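Side-chain contacts in Baccell_00875 (Bacteroides cellulosilyticus DSM 14838, PDB 5NO8), which probably acts as a polysaccharide lyase that removes the L-rhamnose caps, linked to glucuronic acid, from complex arabinogalactan proteins: residues Y449-V454 with F482-Y487; I494-G499 with N517-T522; T61-V66 with S212-I217. All blocks are in the same frame, centred on the assembly; numbering follows the deposited sequence.

Contact 1 (Y449-V454 with F482-Y487)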
loop_
_atom_site.group_PDB
_atom_site.type_symbol
_atom_site.label_atom_id
_atom_site.label_comp_id
_atom_site.label_asym_id
_atom_site.label_seq_id
_atom_site.Cartn_x
_atom_site.Cartn_y
_atom_site.Cartn_z
ATOM N N TYR A 449 -17.497 -8.598 -8.552
ATOM C CA TYR A 449 -17.164 -7.325 -7.891
ATOM C C TYR A 449 -18.113 -6.225 -8.341
ATOM O O TYR A 449 -18.563 -5.412 -7.523
ATOM C CB TYR A 449 -15.719 -6.900 -8.223
ATOM C CG TYR A 449 -14.622 -7.728 -7.564
ATOM C CD1 TYR A 449 -14.364 -7.606 -6.204
ATOM C CD2 TYR A 449 -13.804 -8.596 -8.313
ATOM C CE1 TYR A 449 -13.359 -8.336 -5.584
ATOM C CE2 TYR A 449 -12.769 -9.324 -7.700
ATOM C CZ TYR A 449 -12.561 -9.188 -6.330
ATOM O OH TYR A 449 -11.575 -9.888 -5.674
ATOM N N ASN A 450 -18.441 -6.212 -9.630
ATOM C CA ASN A 450 -19.154 -5.095 -10.222
ATOM C C ASN A 450 -20.562 -4.959 -9.659
ATOM O O ASN A 450 -21.081 -3.842 -9.586
ATOM C CB ASN A 450 -19.219 -5.216 -11.747
ATOM C CG ASN A 450 -17.852 -5.201 -12.403
ATOM O OD1 ASN A 450 -16.837 -4.866 -11.773
ATOM N ND2 ASN A 450 -17.818 -5.540 -13.689
ATOM N N TYR A 451 -21.160 -6.071 -9.232
ATOM C CA TYR A 451 -22.543 -6.077 -8.727
ATOM C C TYR A 451 -22.696 -5.356 -7.391
ATOM O O TYR A 451 -23.739 -4.746 -7.121
ATOM C CB TYR A 451 -23.036 -7.508 -8.534
ATOM C CG TYR A 451 -23.273 -8.255 -9.828
ATOM C CD1 TYR A 451 -22.200 -8.675 -10.619
ATOM C CD2 TYR A 451 -24.578 -8.545 -10.263
ATOM C CE1 TYR A 451 -22.406 -9.353 -11.804
ATOM C CE2 TYR A 451 -24.800 -9.236 -11.450
ATOM C CZ TYR A 451 -23.713 -9.639 -12.219
ATOM O OH TYR A 451 -23.902 -10.314 -13.401
ATOM N N MET A 452 -21.690 -5.485 -6.525
ATOM C CA MET A 452 -21.733 -4.851 -5.200
ATOM C C MET A 452 -21.757 -3.345 -5.320
ATOM O O MET A 452 -22.436 -2.674 -4.553
ATOM C CB MET A 452 -20.525 -5.235 -4.360
ATOM C CG MET A 452 -20.364 -6.722 -4.096
ATOM S SD MET A 452 -21.891 -7.521 -3.521
ATOM C CE MET A 452 -22.623 -8.055 -5.055
ATOM N N TRP A 453 -20.987 -2.839 -6.272
ATOM C CA TRP A 453 -20.810 -1.396 -6.448
ATOM C C TRP A 453 -22.033 -0.791 -7.120
ATOM O O TRP A 453 -22.477 0.290 -6.734
ATOM C CB TRP A 453 -19.545 -1.105 -7.239
ATOM C CG TRP A 453 -18.303 -1.661 -6.588
ATOM C CD1 TRP A 453 -18.036 -1.749 -5.242
ATOM C CD2 TRP A 453 -17.176 -2.222 -7.261
ATOM N NE1 TRP A 453 -16.806 -2.315 -5.048
ATOM C CE2 TRP A 453 -16.256 -2.617 -6.270
ATOM C CE3 TRP A 453 -16.849 -2.417 -8.609
ATOM C CZ2 TRP A 453 -15.018 -3.201 -6.586
ATOM C CZ3 TRP A 453 -15.630 -3.009 -8.924
ATOM C CH2 TRP A 453 -14.725 -3.384 -7.910
ATOM N N VAL A 454 -22.599 -1.504 -8.099
ATOM C CA VAL A 454 -23.878 -1.104 -8.675
ATOM C C VAL A 454 -24.975 -1.088 -7.616
ATOM O O VAL A 454 -25.748 -0.146 -7.562
ATOM C CB VAL A 454 -24.281 -1.990 -9.877
ATOM C CG1 VAL A 454 -25.748 -1.746 -10.269
ATOM C CG2 VAL A 454 -23.390 -1.677 -11.047
ATOM N N PHE A 482 -25.767 -13.230 -6.170
ATOM C CA PHE A 482 -25.779 -14.497 -5.423
ATOM C C PHE A 482 -26.226 -15.706 -6.282
ATOM O O PHE A 482 -25.683 -16.798 -6.134
ATOM C CB PHE A 482 -26.682 -14.417 -4.189
ATOM C CG PHE A 482 -26.230 -13.419 -3.157
ATOM C CD1 PHE A 482 -24.912 -13.406 -2.699
ATOM C CD2 PHE A 482 -27.128 -12.504 -2.618
ATOM C CE1 PHE A 482 -24.498 -12.495 -1.737
ATOM C CE2 PHE A 482 -26.717 -11.589 -1.659
ATOM C CZ PHE A 482 -25.403 -11.582 -1.223
ATOM N N GLN A 483 -27.198 -15.501 -7.165
ATOM C CA GLN A 483 -27.631 -16.546 -8.121
ATOM C C GLN A 483 -26.462 -17.077 -8.956
ATOM O O GLN A 483 -26.307 -18.296 -9.112
ATOM C CB GLN A 483 -28.735 -16.017 -9.057
ATOM C CG GLN A 483 -29.365 -17.056 -9.999
ATOM C CD GLN A 483 -28.777 -17.064 -11.415
ATOM O OE1 GLN A 483 -28.845 -16.064 -12.143
ATOM N NE2 GLN A 483 -28.216 -18.210 -11.821
ATOM N N GLN A 484 -25.641 -16.161 -9.477
ATOM C CA GLN A 484 -24.617 -16.501 -10.450
ATOM C C GLN A 484 -23.292 -16.911 -9.830
ATOM O O GLN A 484 -22.603 -17.775 -10.373
ATOM C CB GLN A 484 -24.353 -15.334 -11.389
ATOM C CG GLN A 484 -25.530 -14.935 -12.250
ATOM C CD GLN A 484 -25.251 -13.670 -13.021
ATOM O OE1 GLN A 484 -25.586 -12.566 -12.573
ATOM N NE2 GLN A 484 -24.638 -13.810 -14.178
ATOM N N PHE A 485 -22.909 -16.251 -8.739
ATOM C CA PHE A 485 -21.575 -16.416 -8.158
ATOM C C PHE A 485 -21.568 -17.184 -6.861
ATOM O O PHE A 485 -20.507 -17.497 -6.365
ATOM C CB PHE A 485 -20.907 -15.032 -7.952
ATOM C CG PHE A 485 -20.666 -14.284 -9.230
ATOM C CD1 PHE A 485 -21.655 -13.487 -9.779
ATOM C CD2 PHE A 485 -19.443 -14.371 -9.886
ATOM C CE1 PHE A 485 -21.446 -12.806 -10.966
ATOM C CE2 PHE A 485 -19.227 -13.704 -11.068
ATOM C CZ PHE A 485 -20.224 -12.903 -11.615
ATOM N N GLY A 486 -22.737 -17.495 -6.309
ATOM C CA GLY A 486 -22.826 -18.182 -5.025
ATOM C C GLY A 486 -22.553 -17.250 -3.856
ATOM O O GLY A 486 -22.568 -16.028 -4.018
ATOM N N TYR A 487 -22.253 -17.844 -2.706
ATOM C CA TYR A 487 -22.193 -17.165 -1.414
ATOM C C TYR A 487 -20.795 -16.874 -0.848
ATOM O O TYR A 487 -20.671 -16.135 0.115
ATOM C CB TYR A 487 -23.028 -17.963 -0.412
ATOM C CG TYR A 487 -24.490 -17.831 -0.743
ATOM C CD1 TYR A 487 -25.185 -16.679 -0.393
ATOM C CD2 TYR A 487 -25.162 -18.809 -1.475
ATOM C CE1 TYR A 487 -26.519 -16.517 -0.722
ATOM C CE2 TYR A 487 -26.505 -18.655 -1.811
ATOM C CZ TYR A 487 -27.176 -17.504 -1.423
ATOM O OH TYR A 487 -28.499 -17.302 -1.735
#
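The phenol ring of Y451 overlaps the outer edge of F485 in an offset edge-to-face pair, with the F485 edge toward the Y451 face. The ring centroids lie 5.6 Å apart and the planes meet at 65°. The touch itself is narrow: CE1 of Y451 is 3.7 Å from CE1 of F485, and the F485 atom also approaches CZ of the tyrosine. The two side chains cross at about a right angle and meet through these few ring carbons. Q484 comes in at the hydroxyl end of Y451. Its CG sits beside the backbone N (chi1 -64°) and the chain then runs out straight, bringing CD to 3.6 Å from Y451 OH with the amide plane 80° from the phenol ring. The buried phenol oxygen is hydrogen-bonded to N446 OD1 and to T436 N, two bonds that hold it in place. Just past F485 the helix ends at G486, whose positive phi suits glycine. The contact joins the first turns of helix 448-465 to the last turn of helix 469-485, neighbours in sequence that run roughly antiparallel as a helical hairpin. Y451 also packs on S480 and M481 of the second helix, F482 reaches helix 509-529, and W453 and V454 rest on L396 of helix 396-409.

Contact 2 (I494-G499 with N517-T522)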
loop_
_atom_site.group_PDB
_atom_site.type_symbol
_atom_site.label_atom_id
_atom_site.label_comp_id
_atom_site.label_asym_id
_atom_site.label_seq_id
_atom_site.Cartn_x
_atom_site.Cartn_y
_atom_site.Cartn_z
ATOM N N ILE A 494 -19.326 -5.135 0.074
ATOM C CA ILE A 494 -20.656 -5.745 0.035
ATOM C C ILE A 494 -21.512 -4.835 0.929
ATOM O O ILE A 494 -21.165 -4.643 2.087
ATOM C CB ILE A 494 -20.629 -7.181 0.577
ATOM C CG1 ILE A 494 -19.771 -8.070 -0.342
ATOM C CG2 ILE A 494 -22.055 -7.725 0.691
ATOM C CD1 ILE A 494 -19.326 -9.369 0.299
ATOM N N PRO A 495 -22.577 -4.219 0.379
ATOM C CA PRO A 495 -23.302 -3.194 1.145
ATOM C C PRO A 495 -24.317 -3.753 2.174
ATOM O O PRO A 495 -25.534 -3.583 2.015
ATOM C CB PRO A 495 -23.981 -2.373 0.043
ATOM C CG PRO A 495 -24.231 -3.362 -1.040
ATOM C CD PRO A 495 -23.066 -4.303 -1.014
ATOM N N VAL A 496 -23.811 -4.391 3.224
ATOM C CA VAL A 496 -24.654 -5.071 4.212
ATOM C C VAL A 496 -25.548 -4.106 5.004
ATOM O O VAL A 496 -26.772 -4.213 4.985
ATOM C CB VAL A 496 -23.805 -5.934 5.173
ATOM C CG1 VAL A 496 -24.638 -6.533 6.301
ATOM C CG2 VAL A 496 -23.081 -7.031 4.407
ATOM N N ARG A 497 -24.928 -3.174 5.716
ATOM C CA ARG A 497 -25.671 -2.204 6.509
ATOM C C ARG A 497 -26.539 -1.310 5.643
ATOM O O ARG A 497 -27.697 -1.041 5.996
ATOM C CB ARG A 497 -24.742 -1.322 7.325
ATOM C CG ARG A 497 -23.926 -2.067 8.341
ATOM C CD ARG A 497 -23.508 -1.152 9.477
ATOM N NE ARG A 497 -24.589 -0.981 10.445
ATOM C CZ ARG A 497 -24.515 -0.234 11.543
ATOM N NH1 ARG A 497 -23.419 0.464 11.833
ATOM N NH2 ARG A 497 -25.561 -0.170 12.354
ATOM N N LEU A 498 -25.977 -0.857 4.526
ATOM C CA LEU A 498 -26.674 0.056 3.627
ATOM C C LEU A 498 -27.903 -0.633 3.002
ATOM O O LEU A 498 -28.996 -0.078 2.995
ATOM C CB LEU A 498 -25.733 0.522 2.530
ATOM C CG LEU A 498 -26.315 1.380 1.417
ATOM C CD1 LEU A 498 -26.913 2.677 1.951
ATOM C CD2 LEU A 498 -25.238 1.652 0.396
ATOM N N GLY A 499 -27.703 -1.827 2.466
ATOM C CA GLY A 499 -28.790 -2.572 1.833
ATOM C C GLY A 499 -29.919 -2.898 2.802
ATOM O O GLY A 499 -31.092 -2.635 2.505
ATOM N N ASN A 517 -30.903 -13.289 5.163
ATOM C CA ASN A 517 -30.578 -14.713 5.093
ATOM C C ASN A 517 -29.445 -14.994 4.104
ATOM O O ASN A 517 -28.596 -15.846 4.372
ATOM C CB ASN A 517 -31.819 -15.557 4.707
ATOM C CG ASN A 517 -32.886 -15.610 5.793
ATOM O OD1 ASN A 517 -34.039 -15.923 5.489
ATOM N ND2 ASN A 517 -32.526 -15.318 7.047
ATOM N N ASP A 518 -29.441 -14.302 2.968
ATOM C CA ASP A 518 -28.334 -14.405 1.999
ATOM C C ASP A 518 -26.999 -13.964 2.618
ATOM O O ASP A 518 -25.977 -14.645 2.455
ATOM C CB ASP A 518 -28.599 -13.586 0.733
ATOM C CG ASP A 518 -29.631 -14.222 -0.197
ATOM O OD1 ASP A 518 -29.945 -15.421 -0.055
ATOM O OD2 ASP A 518 -30.110 -13.511 -1.104
ATOM N N PHE A 519 -27.013 -12.847 3.334
ATOM C CA PHE A 519 -25.800 -12.391 4.016
ATOM C C PHE A 519 -25.355 -13.378 5.097
ATOM O O PHE A 519 -24.155 -13.622 5.253
ATOM C CB PHE A 519 -25.966 -10.993 4.631
ATOM C CG PHE A 519 -26.112 -9.877 3.629
ATOM C CD1 PHE A 519 -25.477 -9.897 2.396
ATOM C CD2 PHE A 519 -26.883 -8.763 3.952
ATOM C CE1 PHE A 519 -25.621 -8.848 1.494
ATOM C CE2 PHE A 519 -27.012 -7.711 3.066
ATOM C CZ PHE A 519 -26.383 -7.752 1.839
ATOM N N ILE A 520 -26.296 -13.942 5.848
ATOM C CA ILE A 520 -25.948 -14.977 6.847
ATOM C C ILE A 520 -25.224 -16.181 6.202
ATOM O O ILE A 520 -24.235 -16.682 6.746
ATOM C CB ILE A 520 -27.197 -15.396 7.681
ATOM C CG1 ILE A 520 -27.567 -14.273 8.656
ATOM C CG2 ILE A 520 -26.966 -16.693 8.461
ATOM C CD1 ILE A 520 -28.974 -14.360 9.226
ATOM N N LYS A 521 -25.698 -16.622 5.045
ATOM C CA LYS A 521 -25.046 -17.701 4.278
ATOM C C LYS A 521 -23.609 -17.347 3.937
ATOM O O LYS A 521 -22.701 -18.147 4.154
ATOM C CB LYS A 521 -25.806 -17.984 2.982
ATOM N N THR A 522 -23.408 -16.132 3.421
ATOM C CA THR A 522 -22.069 -15.657 3.100
ATOM C C THR A 522 -21.191 -15.609 4.351
ATOM O O THR A 522 -20.041 -16.043 4.320
ATOM C CB THR A 522 -22.102 -14.286 2.378
ATOM O OG1 THR A 522 -22.650 -14.445 1.063
ATOM C CG2 THR A 522 -20.690 -13.693 2.251
#
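A chi1 of -68° sets CG of F519 anti to its carbonyl carbon and sends the ring across to V496, whose chi1 of 174° leaves CG2 beside the backbone N and directly above that ring. CG2 of V496 stands 4.0 Å from the F519 centroid and 1° off the ring normal, a well-centred CH-pi contact. The other methyl, V496 CG1, lies 3.9 Å from F519 CD2, and V496 CA comes to 3.7 Å from F519 CE2. I494 adds its branch methyl, with CG2 3.8 Å from F519 CE1. P495 between them is the N-cap of helix 496-505 and the centre of an inverse gamma turn; its carbonyl O accepts G499 N at 2.8 Å, where a side chain on G499 would clash with it. With an alanine at F519, V496 CG2 would probably lose the face beneath it and a gap would open toward L478 and F482, which also pack on this ring. Helices 496-505 and 509-529 thus pair as a roughly antiparallel hairpin with F519 packed between its helices, consistent with the alpha/alpha toroid domains found in several polysaccharide lyase families.

Contact 3 (T61-V66 with S212-I217)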
loop_
_atom_site.group_PDB
_atom_site.type_symbol
_atom_site.label_atom_id
_atom_site.label_comp_id
_atom_site.label_asym_id
_atom_site.label_seq_id
_atom_site.Cartn_x
_atom_site.Cartn_y
_atom_site.Cartn_z
ATOM N N THR A 61 14.625 -21.689 -8.976
ATOM C CA THR A 61 13.657 -22.726 -8.572
ATOM C C THR A 61 12.373 -22.194 -7.937
ATOM O O THR A 61 11.378 -22.922 -7.836
ATOM C CB THR A 61 14.284 -23.743 -7.604
ATOM O OG1 THR A 61 14.653 -23.107 -6.373
ATOM C CG2 THR A 61 15.520 -24.398 -8.235
ATOM N N GLN A 62 12.374 -20.934 -7.510
ATOM C CA GLN A 62 11.151 -20.308 -7.016
ATOM C C GLN A 62 10.486 -19.526 -8.126
ATOM O O GLN A 62 9.283 -19.646 -8.333
ATOM C CB GLN A 62 11.467 -19.422 -5.815
ATOM C CG GLN A 62 10.227 -18.929 -5.111
ATOM C CD GLN A 62 10.510 -18.233 -3.805
ATOM O OE1 GLN A 62 11.602 -18.347 -3.246
ATOM N NE2 GLN A 62 9.490 -17.549 -3.273
ATOM N N TYR A 63 11.251 -18.668 -8.791
ATOM C CA TYR A 63 10.847 -18.018 -10.040
ATOM C C TYR A 63 11.950 -18.241 -11.067
ATOM O O TYR A 63 13.135 -17.962 -10.776
ATOM C CB TYR A 63 10.610 -16.504 -9.834
ATOM C CG TYR A 63 9.537 -16.229 -8.823
ATOM C CD1 TYR A 63 8.199 -16.390 -9.151
ATOM C CD2 TYR A 63 9.862 -15.867 -7.503
ATOM C CE1 TYR A 63 7.203 -16.168 -8.217
ATOM C CE2 TYR A 63 8.874 -15.637 -6.557
ATOM C CZ TYR A 63 7.551 -15.785 -6.927
ATOM O OH TYR A 63 6.566 -15.563 -6.035
ATOM N N PRO A 64 11.601 -18.757 -12.259
ATOM C CA PRO A 64 12.669 -19.135 -13.214
ATOM C C PRO A 64 13.575 -17.986 -13.665
ATOM O O PRO A 64 14.761 -18.203 -13.940
ATOM C CB PRO A 64 11.903 -19.768 -14.402
ATOM C CG PRO A 64 10.466 -19.588 -14.103
ATOM C CD PRO A 64 10.308 -19.337 -12.642
ATOM N N TRP A 65 13.049 -16.764 -13.634
ATOM C CA TRP A 65 13.786 -15.575 -14.064
ATOM C C TRP A 65 14.579 -14.947 -12.906
ATOM O O TRP A 65 15.292 -13.981 -13.115
ATOM C CB TRP A 65 12.818 -14.548 -14.712
ATOM C CG TRP A 65 11.687 -14.207 -13.807
ATOM C CD1 TRP A 65 11.671 -13.239 -12.878
ATOM C CD2 TRP A 65 10.419 -14.887 -13.709
ATOM N NE1 TRP A 65 10.481 -13.252 -12.194
ATOM C CE2 TRP A 65 9.693 -14.256 -12.677
ATOM C CE3 TRP A 65 9.842 -15.977 -14.376
ATOM C CZ2 TRP A 65 8.420 -14.667 -12.284
ATOM C CZ3 TRP A 65 8.556 -16.399 -13.987
ATOM C CH2 TRP A 65 7.853 -15.732 -12.966
ATOM N N VAL A 66 14.446 -15.465 -11.687
ATOM C CA VAL A 66 15.198 -14.949 -10.542
ATOM C C VAL A 66 16.357 -15.904 -10.265
ATOM O O VAL A 66 16.189 -16.939 -9.606
ATOM C CB VAL A 66 14.335 -14.798 -9.280
ATOM C CG1 VAL A 66 15.197 -14.278 -8.123
ATOM C CG2 VAL A 66 13.168 -13.853 -9.522
ATOM N N SER A 212 0.774 -9.710 -10.921
ATOM C CA SER A 212 0.462 -9.194 -9.592
ATOM C C SER A 212 0.907 -10.039 -8.405
ATOM O O SER A 212 0.783 -9.591 -7.253
ATOM C CB SER A 212 -1.070 -8.983 -9.492
ATOM O OG SER A 212 -1.570 -8.323 -10.668
ATOM N N GLN A 213 1.414 -11.256 -8.654
ATOM C CA GLN A 213 1.557 -12.260 -7.609
ATOM C C GLN A 213 2.905 -12.235 -6.886
ATOM O O GLN A 213 3.189 -13.101 -6.057
ATOM C CB GLN A 213 1.355 -13.668 -8.193
ATOM C CG GLN A 213 0.203 -13.843 -9.168
ATOM C CD GLN A 213 -1.135 -13.431 -8.589
ATOM O OE1 GLN A 213 -1.333 -13.422 -7.372
ATOM N NE2 GLN A 213 -2.068 -13.105 -9.468
ATOM N N THR A 214 3.733 -11.236 -7.198
ATOM C CA THR A 214 4.997 -11.076 -6.527
ATOM C C THR A 214 5.334 -9.616 -6.400
ATOM O O THR A 214 5.051 -8.874 -7.308
ATOM C CB THR A 214 6.130 -11.755 -7.300
ATOM O OG1 THR A 214 7.350 -11.546 -6.592
ATOM C CG2 THR A 214 6.292 -11.222 -8.730
ATOM N N ARG A 215 5.979 -9.250 -5.300
ATOM C CA ARG A 215 6.427 -7.893 -5.117
ATOM C C ARG A 215 7.691 -7.635 -5.920
ATOM O O ARG A 215 8.081 -6.487 -6.129
ATOM C CB ARG A 215 6.646 -7.601 -3.660
ATOM C CG ARG A 215 6.726 -6.118 -3.354
ATOM C CD ARG A 215 6.447 -5.862 -1.920
ATOM N NE ARG A 215 6.666 -4.466 -1.580
ATOM C CZ ARG A 215 6.780 -4.028 -0.340
ATOM N NH1 ARG A 215 6.685 -4.878 0.704
ATOM N NH2 ARG A 215 6.995 -2.732 -0.131
ATOM N N GLY A 216 8.335 -8.702 -6.386
ATOM C CA GLY A 216 9.578 -8.590 -7.091
ATOM C C GLY A 216 10.766 -8.652 -6.140
ATOM O O GLY A 216 10.668 -9.157 -5.018
ATOM N N ILE A 217 11.902 -8.191 -6.637
ATOM C CA ILE A 217 13.174 -8.253 -5.928
ATOM C C ILE A 217 13.529 -6.863 -5.428
ATOM O O ILE A 217 13.725 -5.980 -6.222
ATOM C CB ILE A 217 14.310 -8.762 -6.823
ATOM C CG1 ILE A 217 13.994 -10.167 -7.375
ATOM C CG2 ILE A 217 15.650 -8.763 -6.078
ATOM C CD1 ILE A 217 13.742 -11.231 -6.342
HETATM O O HOH W 1 4.098 -15.694 -6.657
#
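Y63 reaches across to T214 with its phenol end, OH lying 4.0 Å from T214 CB, while the two side chains slide past each other in opposite directions. The same hydroxyl stands too far from the backbone O of Q213 for a direct bond, and water 1 bridges them: it lies an unusually short 2.5 Å from Y63 OH, in the plane of the ring at its edge, and donates to Q213 O at 2.8 Å. P64 and W65 form the corner of a type I beta turn, closed by V66 N bonding to Y63 O at 3.0 Å, and the W65 indole turns one face to Y63 CB. V66 then meets I217 tip to tip, its CG1, anti to the backbone N (chi1 179°), coming to 3.8 Å from I217 CD1. Opposite Y63, T214 OG1 accepts G216 N at 3.0 Å and 160°, an ST turn that fixes the threonine's rotation; the backbone angles of G216 call for glycine. Between them, R215 forms salt bridges with D150 and D608. The contact packs the loop between strands 40-45 and 75-81 against the loop that leads into strand 217-221, where I217 bonds to W203 at the end of strand 199-203. Q213 OE1 receives N539 N, just ahead of helix 542-559, so the second loop also touches the helical part of the chain.

From the N terminus, contact 3 comes first: T61-V66 pairs with S212-I217 and closes a long excursion of 145 residues, about half of it strand and very little helix. The chain crosses further strands before the helical region, where contact 1 closes a 27-residue, almost wholly helical excursion made of most of helices 448-465 and 469-485. Contact 2 then closes 17 residues, mostly helix, on helices 496-505 and 509-529. The three lie in series, none nested or crossed. Contacts 1 and 2 have centres 11 Å apart and touch: Y487 O probably bonds to T522 OG1, and Y487 OH to D518 OD1, tying the two hairpins together. Contact 3, its centre about 32 Å from that of contact 1, belongs to the beta part.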